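PDB 4YWF: AbyA5 from Verrucosispora maris, which catalyses acetate elimination as an esterase-like lyase of the alpha/beta-hydrolase superfamily in spirotetronate biosynthesis. Local coordinates for residues A211-L216 with P231-I236; I294-V299 with T317-F322. The protein carries 4 engineered substitutions. One frame throughout, in Å; residues are numbered along the deposited sequence.

Overall arrangement
Interactions 1 and 2 lie side by side in the central mixed sheet of an alpha/beta-hydrolase fold, their centres about 12 Å apart. Strand 233-239, the later partner in interaction 1, neighbours strand 296-301, the earlier partner in interaction 2, so the two contacts form consecutive steps towards the edge strand 322-327. Two probable backbone hydrogen bonds join them: Ile236 N to Pro295 O at 3.0 Å, and Ala297 N to Ile236 O at 2.9 Å. Interaction 1 leads into the junction between strand 207-215 and helix 218-226, where relatives carry the nucleophile elbow; interaction 2 lies nearer the periphery, its centre about 19 Å from that of the chain.

Interaction 1 of 2, residues A211-L216 with P231-I236; sequences AYAMAL and PRLRGI. Engineered in segment 211-216: Met214 (natural residue Leu).
Ala211 and Ala213 pair in parallel with Leu233 and Ile236, the two short strand segments inclined at 28° and 4.8 Å apart at closest approach. Arg234 N gives a nearly straight bond to Ala211 O (2.7 Å), and Ala213 N reaches Gly235 O at 3.0 Å. Arg234 and Gly235 together lie opposite the single Tyr212, a beta bulge in strand 233-239, and Gly235 N is buried without a partner. The strands belong to the beta-alpha-beta unit that crosses over through helix 218-226, characteristic of the alpha/beta-hydrolase fold. On the helix-facing side, the small CB of Ala211 lets Leu233 CD2 approach to 4.3 Å, and Ile236 packs on Ala223. The other face carries Tyr212, its CG beside the backbone N (chi1 -55°), which lays CE1 3.6 Å from Arg234 CB and CD1 3.8 Å from Gly235 N. Glycine suits this place because a CB there would come only 3.4 Å from Tyr212 CD1. An alanine replacing Tyr212 is likely to strip this cover from Arg234 CB and leave Arg210 without its hydroxyl partner. Arg234 bends away from the ring, its NH2 bonding Pro231 O at 2.9 Å.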
ATOM      1  N   ALA A 211      -6.275 -13.629  -9.545  1.00 23.70           N
ATOM      2  CA  ALA A 211      -5.535 -12.525  -8.909  1.00 24.34           C
ATOM      3  C   ALA A 211      -5.734 -12.494  -7.393  1.00 25.17           C
ATOM      4  O   ALA A 211      -6.875 -12.669  -6.879  1.00 25.00           O
ATOM      5  CB  ALA A 211      -6.012 -11.205  -9.457  1.00 24.18           C
ATOM      6  N   TYR A 212      -4.653 -12.189  -6.694  1.00 23.48           N
ATOM      7  CA  TYR A 212      -4.653 -12.064  -5.210  1.00 23.51           C
ATOM      8  C   TYR A 212      -4.130 -10.686  -4.874  1.00 22.72           C
ATOM      9  O   TYR A 212      -3.066 -10.364  -5.364  1.00 21.23           O
ATOM     10  CB  TYR A 212      -3.815 -13.180  -4.632  1.00 23.59           C
ATOM     11  CG  TYR A 212      -4.336 -14.527  -5.147  1.00 25.59           C
ATOM     12  CD1 TYR A 212      -5.373 -15.201  -4.467  1.00 25.68           C
ATOM     13  CD2 TYR A 212      -3.836 -15.103  -6.351  1.00 25.26           C
ATOM     14  CE1 TYR A 212      -5.863 -16.406  -4.931  1.00 27.30           C
ATOM     15  CE2 TYR A 212      -4.326 -16.300  -6.825  1.00 26.20           C
ATOM     16  CZ  TYR A 212      -5.345 -16.950  -6.122  1.00 29.35           C
ATOM     17  OH  TYR A 212      -5.830 -18.153  -6.591  1.00 30.63           O
ATOM     18  N   ALA A 213      -4.938  -9.844  -4.183  1.00 19.98           N
ATOM     19  CA  ALA A 213      -4.520  -8.512  -3.726  1.00 20.62           C
ATOM     20  C   ALA A 213      -3.927  -8.549  -2.319  1.00 24.15           C
ATOM     21  O   ALA A 213      -4.622  -8.802  -1.295  1.00 23.97           O
ATOM     22  CB  ALA A 213      -5.682  -7.531  -3.732  1.00 24.12           C
HETATM   23  N   MSE A 214      -2.609  -8.327  -2.263  1.00 21.87           N
HETATM   24  CA  MSE A 214      -1.940  -7.937  -1.060  1.00 23.53           C
HETATM   25  C   MSE A 214      -2.069  -6.455  -0.913  1.00 23.69           C
HETATM   26  O   MSE A 214      -1.168  -5.683  -1.280  1.00 20.39           O
HETATM   27  CB  MSE A 214      -0.476  -8.334  -1.163  1.00 24.93           C
HETATM   28  CG  MSE A 214       0.258  -7.882   0.064  1.00 29.72           C
HETATM   29 SE   MSE A 214       0.158  -9.223   1.521  1.00 38.08          SE
HETATM   30  CE  MSE A 214       1.393 -10.557   0.684  1.00 30.58           C
ATOM     31  N   ALA A 215      -3.206  -6.049  -0.368  1.00 23.52           N
ATOM     32  CA  ALA A 215      -3.597  -4.607  -0.361  1.00 24.83           C
ATOM     33  C   ALA A 215      -3.653  -4.133   1.084  1.00 24.17           C
ATOM     34  O   ALA A 215      -4.647  -4.327   1.790  1.00 24.14           O
ATOM     35  CB  ALA A 215      -4.935  -4.457  -1.052  1.00 23.41           C
ATOM     36  N   LEU A 216      -2.532  -3.584   1.534  1.00 22.84           N
ATOM     37  CA  LEU A 216      -2.334  -3.145   2.935  1.00 23.91           C
ATOM     38  C   LEU A 216      -3.019  -1.791   3.285  1.00 23.32           C
ATOM     39  O   LEU A 216      -3.205  -0.942   2.430  1.00 24.42           O
ATOM     40  CB  LEU A 216      -0.832  -3.012   3.234  1.00 27.08           C
ATOM     41  CG  LEU A 216       0.040  -4.266   3.157  1.00 31.13           C
ATOM     42  CD1 LEU A 216       0.074  -4.830   1.773  1.00 33.14           C
ATOM     43  CD2 LEU A 216       1.493  -3.936   3.527  1.00 36.24           C
ATOM     44  N   PRO A 231     -14.769 -10.438 -10.408  1.00 32.51           N
ATOM     45  CA  PRO A 231     -14.557 -11.856 -10.199  1.00 33.65           C
ATOM     46  C   PRO A 231     -13.112 -12.307 -10.402  1.00 31.29           C
ATOM     47  O   PRO A 231     -12.801 -13.422 -10.080  1.00 30.15           O
ATOM     48  CB  PRO A 231     -15.492 -12.521 -11.243  1.00 36.63           C
ATOM     49  CG  PRO A 231     -15.784 -11.440 -12.243  1.00 37.82           C
ATOM     50  CD  PRO A 231     -15.816 -10.183 -11.429  1.00 35.91           C
ATOM     51  N   ARG A 232     -12.218 -11.437 -10.864  1.00 28.80           N
ATOM     52  CA  ARG A 232     -10.864 -11.874 -11.027  1.00 30.59           C
ATOM     53  C   ARG A 232     -10.112 -11.941  -9.681  1.00 26.85           C
ATOM     54  O   ARG A 232      -9.187 -12.741  -9.517  1.00 27.16           O
ATOM     55  CB  ARG A 232     -10.139 -11.041 -12.070  1.00 31.60           C
ATOM     56  CG  ARG A 232     -10.728 -11.215 -13.470  1.00 35.54           C
ATOM     57  CD  ARG A 232     -11.123  -9.833 -13.907  1.00 39.36           C
ATOM     58  NE  ARG A 232     -10.175  -9.282 -14.778  1.00 34.49           N
ATOM     59  CZ  ARG A 232     -10.017  -7.986 -15.066  1.00 34.06           C
ATOM     60  NH1 ARG A 232     -10.657  -7.008 -14.479  1.00 33.72           N
ATOM     61  NH2 ARG A 232      -9.166  -7.693 -16.015  1.00 32.66           N
ATOM     62  N   LEU A 233     -10.538 -11.127  -8.750  1.00 27.75           N
ATOM     63  CA  LEU A 233      -9.986 -11.154  -7.404  1.00 31.67           C
ATOM     64  C   LEU A 233     -10.436 -12.388  -6.697  1.00 25.83           C
ATOM     65  O   LEU A 233     -11.562 -12.439  -6.336  1.00 30.47           O
ATOM     66  CB  LEU A 233     -10.359  -9.932  -6.566  1.00 31.07           C
ATOM     67  CG  LEU A 233      -9.872  -8.578  -7.035  1.00 37.32           C
ATOM     68  CD1 LEU A 233     -10.444  -7.440  -6.178  1.00 36.99           C
ATOM     69  CD2 LEU A 233      -8.358  -8.609  -7.041  1.00 38.75           C
ATOM     70  N   ARG A 234      -9.495 -13.286  -6.408  1.00 22.62           N
ATOM     71  CA  ARG A 234      -9.744 -14.564  -5.775  1.00 25.06           C
ATOM     72  C   ARG A 234      -9.363 -14.580  -4.271  1.00 23.93           C
ATOM     73  O   ARG A 234      -9.617 -15.547  -3.568  1.00 25.42           O
ATOM     74  CB  ARG A 234      -8.963 -15.665  -6.517  1.00 25.40           C
ATOM     75  CG  ARG A 234      -9.388 -15.981  -7.974  1.00 27.71           C
ATOM     76  CD  ARG A 234     -10.886 -15.828  -8.342  1.00 30.62           C
ATOM     77  NE  ARG A 234     -11.853 -16.513  -7.481  1.00 32.87           N
ATOM     78  CZ  ARG A 234     -13.133 -16.114  -7.288  1.00 37.45           C
ATOM     79  NH1 ARG A 234     -13.911 -16.815  -6.495  1.00 35.41           N
ATOM     80  NH2 ARG A 234     -13.676 -15.029  -7.890  1.00 37.61           N
ATOM     81  N   GLY A 235      -8.715 -13.522  -3.797  1.00 21.50           N
ATOM     82  CA  GLY A 235      -8.452 -13.383  -2.368  1.00 19.84           C
ATOM     83  C   GLY A 235      -7.791 -12.038  -2.019  1.00 21.39           C
ATOM     84  O   GLY A 235      -7.251 -11.327  -2.869  1.00 19.86           O
ATOM     85  N   ILE A 236      -7.840 -11.701  -0.734  1.00 22.93           N
ATOM     86  CA  ILE A 236      -7.390 -10.422  -0.250  1.00 22.39           C
ATOM     87  C   ILE A 236      -6.609 -10.692   1.012  1.00 23.07           C
ATOM     88  O   ILE A 236      -7.048 -11.504   1.849  1.00 24.72           O
ATOM     89  CB  ILE A 236      -8.550  -9.457   0.058  1.00 21.74           C
ATOM     90  CG1 ILE A 236      -9.282  -9.079  -1.229  1.00 22.55           C
ATOM     91  CG2 ILE A 236      -8.063  -8.199   0.804  1.00 21.15           C
ATOM     92  CD1 ILE A 236     -10.578  -8.319  -0.925  1.00 23.14           C
TER

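Interaction 2 of 2, residues I294-V299 with T317-F322; sequences IPVAYV and THVRDF
Val296 and Phe322 form a parallel bridge at the point where strand 322-327, outermost in the sheet within this chain, joins its neighbour. Val296 N donates to Asp321 O at 3.0 Å (N-H...O 150°), and Phe322 CA-H approaches Val296 O, with CA 3.3 Å from the oxygen. The same two strands are connected through helix 310-318, a beta-alpha-beta crossover as expected at this end of an alpha/beta-hydrolase sheet.

The Phe322 side chain can be followed outward. From CB, CG lies anti to the backbone N (chi1 -168°), which swings the ring towards strand 296-301. CG is still near Val296 O, and CD1 comes closer, 3.5 Å from that oxygen, while also meeting Val296 CG1. CE1 touches the same methyl and sits 3.7 Å from Tyr298 CB. At the far end CZ packs obliquely on Tyr298 CB at 3.6 Å, and Leu315 of the crossover helix adds to the apolar surroundings. A flat, long side chain suits the place because one ring reaches from Val296 to Tyr298. The two methyls of Val296 have different partners: CG1 takes the phenyl ring, and CG2 meets Val319 CG1 at 3.9 Å.

At the end away from Tyr298, Asp321 lays its carboxylate over Pro295 carbons, with OD2 3.3 Å from Pro295 CB, and turns OD1 to a salt bridge with Arg323. A water bridges Ile294 O and Asp321 N, donating to the carbonyl at 2.8 Å and accepting from the amide, in place of a direct bond between them. The polar links, the water and the one direct backbone hydrogen bond, thus gather at Asp321, while Phe322 contributes apolar packing and the CA-H...O contact; with so few direct bonds, the pairing here probably leans on the water and on the phenyl ring.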
ATOM      1  N   ILE A 294     -14.689 -14.421  -1.164  1.00 25.79           N
ATOM      2  CA  ILE A 294     -13.325 -14.858  -1.402  1.00 24.95           C
ATOM      3  C   ILE A 294     -12.667 -14.803  -0.061  1.00 23.70           C
ATOM      4  O   ILE A 294     -13.163 -14.131   0.844  1.00 21.06           O
ATOM      5  CB  ILE A 294     -12.593 -13.906  -2.365  1.00 25.12           C
ATOM      6  CG1 ILE A 294     -12.746 -12.446  -1.904  1.00 23.06           C
ATOM      7  CG2 ILE A 294     -13.124 -14.101  -3.787  1.00 27.06           C
ATOM      8  CD1 ILE A 294     -11.872 -11.438  -2.611  1.00 26.21           C
ATOM      9  N   PRO A 295     -11.556 -15.535   0.074  1.00 24.70           N
ATOM     10  CA  PRO A 295     -10.911 -15.468   1.355  1.00 24.58           C
ATOM     11  C   PRO A 295     -10.333 -14.072   1.605  1.00 23.98           C
ATOM     12  O   PRO A 295      -9.925 -13.352   0.661  1.00 25.19           O
ATOM     13  CB  PRO A 295      -9.852 -16.592   1.307  1.00 23.94           C
ATOM     14  CG  PRO A 295      -9.898 -17.143  -0.069  1.00 24.98           C
ATOM     15  CD  PRO A 295     -11.137 -16.713  -0.727  1.00 23.71           C
ATOM     16  N   VAL A 296     -10.412 -13.673   2.873  1.00 23.02           N
ATOM     17  CA  VAL A 296      -9.912 -12.425   3.342  1.00 23.20           C
ATOM     18  C   VAL A 296      -9.135 -12.635   4.593  1.00 25.28           C
ATOM     19  O   VAL A 296      -9.641 -13.196   5.556  1.00 25.42           O
ATOM     20  CB  VAL A 296     -11.026 -11.418   3.657  1.00 24.40           C
ATOM     21  CG1 VAL A 296     -10.404 -10.137   4.142  1.00 25.74           C
ATOM     22  CG2 VAL A 296     -11.889 -11.176   2.440  1.00 25.82           C
ATOM     23  N   ALA A 297      -7.905 -12.158   4.573  1.00 24.48           N
ATOM     24  CA  ALA A 297      -6.973 -12.226   5.717  1.00 22.59           C
ATOM     25  C   ALA A 297      -6.640 -10.802   6.137  1.00 22.02           C
ATOM     26  O   ALA A 297      -6.516  -9.929   5.275  1.00 22.94           O
ATOM     27  CB  ALA A 297      -5.689 -13.000   5.303  1.00 23.27           C
ATOM     28  N   TYR A 298      -6.548 -10.573   7.460  1.00 21.88           N
ATOM     29  CA  TYR A 298      -6.380  -9.262   8.023  1.00 21.93           C
ATOM     30  C   TYR A 298      -5.502  -9.257   9.277  1.00 19.81           C
ATOM     31  O   TYR A 298      -5.779  -9.916  10.313  1.00 22.78           O
ATOM     32  CB  TYR A 298      -7.800  -8.720   8.312  1.00 20.90           C
ATOM     33  CG  TYR A 298      -7.930  -7.312   8.792  1.00 20.79           C
ATOM     34  CD1 TYR A 298      -7.444  -6.909  10.032  1.00 23.24           C
ATOM     35  CD2 TYR A 298      -8.590  -6.377   8.018  1.00 21.03           C
ATOM     36  CE1 TYR A 298      -7.602  -5.601  10.468  1.00 22.61           C
ATOM     37  CE2 TYR A 298      -8.729  -5.074   8.403  1.00 20.80           C
ATOM     38  CZ  TYR A 298      -8.234  -4.676   9.622  1.00 23.42           C
ATOM     39  OH  TYR A 298      -8.429  -3.361  10.002  1.00 22.51           O
ATOM     40  N   VAL A 299      -4.466  -8.492   9.227  1.00 22.69           N
ATOM     41  CA  VAL A 299      -3.603  -8.290  10.397  1.00 23.43           C
ATOM     42  C   VAL A 299      -4.068  -7.019  11.112  1.00 24.97           C
ATOM     43  O   VAL A 299      -3.940  -5.912  10.585  1.00 24.48           O
ATOM     44  CB  VAL A 299      -2.122  -8.117  10.060  1.00 25.12           C
ATOM     45  CG1 VAL A 299      -1.349  -7.886  11.384  1.00 24.63           C
ATOM     46  CG2 VAL A 299      -1.543  -9.318   9.318  1.00 24.90           C
ATOM     47  N   THR A 317     -17.469 -10.126  12.095  1.00 26.90           N
ATOM     48  CA  THR A 317     -18.878 -10.459  12.177  1.00 26.94           C
ATOM     49  C   THR A 317     -19.501 -10.919  10.854  1.00 28.31           C
ATOM     50  O   THR A 317     -20.427 -11.826  10.856  1.00 28.28           O
ATOM     51  CB  THR A 317     -19.668  -9.303  12.806  1.00 24.82           C
ATOM     52  OG1 THR A 317     -19.016  -8.891  13.999  1.00 24.31           O
ATOM     53  CG2 THR A 317     -21.015  -9.742  13.163  1.00 25.06           C
ATOM     54  N   HIS A 318     -19.023 -10.350   9.742  1.00 25.15           N
ATOM     55  CA  HIS A 318     -19.724 -10.400   8.454  1.00 27.27           C
ATOM     56  C   HIS A 318     -18.979 -11.064   7.263  1.00 29.03           C
ATOM     57  O   HIS A 318     -19.604 -11.505   6.304  1.00 29.54           O
ATOM     58  CB  HIS A 318     -20.180  -8.982   8.046  1.00 29.10           C
ATOM     59  CG  HIS A 318     -21.149  -8.369   8.999  1.00 30.69           C
ATOM     60  ND1 HIS A 318     -22.437  -8.851   9.175  1.00 30.52           N
ATOM     61  CD2 HIS A 318     -21.032  -7.312   9.835  1.00 29.33           C
ATOM     62  CE1 HIS A 318     -23.055  -8.151  10.106  1.00 27.97           C
ATOM     63  NE2 HIS A 318     -22.226  -7.205  10.513  1.00 30.70           N
ATOM     64  N   VAL A 319     -17.660 -11.157   7.300  1.00 27.06           N
ATOM     65  CA  VAL A 319     -16.953 -11.741   6.175  1.00 26.34           C
ATOM     66  C   VAL A 319     -16.933 -13.243   6.389  1.00 25.72           C
ATOM     67  O   VAL A 319     -16.530 -13.678   7.422  1.00 27.82           O
ATOM     68  CB  VAL A 319     -15.539 -11.171   6.068  1.00 27.02           C
ATOM     69  CG1 VAL A 319     -14.681 -11.977   5.060  1.00 27.81           C
ATOM     70  CG2 VAL A 319     -15.677  -9.731   5.630  1.00 24.56           C
ATOM     71  N   ARG A 320     -17.369 -14.014   5.399  1.00 26.51           N
ATOM     72  CA  ARG A 320     -17.638 -15.461   5.544  1.00 30.20           C
ATOM     73  C   ARG A 320     -16.379 -16.236   5.748  1.00 28.90           C
ATOM     74  O   ARG A 320     -16.317 -17.074   6.627  1.00 31.12           O
ATOM     75  CB  ARG A 320     -18.334 -16.027   4.275  1.00 35.61           C
ATOM     76  CG  ARG A 320     -19.717 -15.426   4.021  1.00 44.55           C
ATOM     77  CD  ARG A 320     -20.119 -15.380   2.536  1.00 52.21           C
ATOM     78  NE  ARG A 320     -21.329 -14.568   2.416  1.00 56.88           N
ATOM     79  CZ  ARG A 320     -22.570 -15.034   2.230  1.00 73.29           C
ATOM     80  NH1 ARG A 320     -22.828 -16.334   2.040  1.00 73.26           N
ATOM     81  NH2 ARG A 320     -23.591 -14.171   2.203  1.00 78.14           N
ATOM     82  N   ASP A 321     -15.379 -15.980   4.914  1.00 26.09           N
ATOM     83  CA  ASP A 321     -14.111 -16.668   4.995  1.00 24.91           C
ATOM     84  C   ASP A 321     -13.084 -15.639   5.448  1.00 25.47           C
ATOM     85  O   ASP A 321     -12.556 -14.893   4.614  1.00 23.01           O
ATOM     86  CB  ASP A 321     -13.807 -17.187   3.607  1.00 25.29           C
ATOM     87  CG  ASP A 321     -12.566 -18.049   3.558  1.00 28.40           C
ATOM     88  OD1 ASP A 321     -11.912 -18.292   4.605  1.00 28.36           O
ATOM     89  OD2 ASP A 321     -12.269 -18.519   2.436  1.00 33.60           O
ATOM     90  N   PHE A 322     -12.839 -15.587   6.758  1.00 23.28           N
ATOM     91  CA  PHE A 322     -12.061 -14.522   7.381  1.00 28.13           C
ATOM     92  C   PHE A 322     -10.960 -15.104   8.256  1.00 29.77           C
ATOM     93  O   PHE A 322     -11.211 -15.969   9.124  1.00 32.09           O
ATOM     94  CB  PHE A 322     -12.996 -13.548   8.156  1.00 26.48           C
ATOM     95  CG  PHE A 322     -12.331 -12.309   8.585  1.00 25.81           C
ATOM     96  CD1 PHE A 322     -11.869 -11.397   7.650  1.00 25.18           C
ATOM     97  CD2 PHE A 322     -12.107 -12.051   9.936  1.00 25.04           C
ATOM     98  CE1 PHE A 322     -11.209 -10.242   8.051  1.00 23.94           C
ATOM     99  CE2 PHE A 322     -11.466 -10.903  10.340  1.00 22.50           C
ATOM    100  CZ  PHE A 322     -11.018  -9.978   9.396  1.00 22.49           C
TER
HETATM  101  O   HOH W   1     -15.566 -14.347   2.348  1.00 20.79           O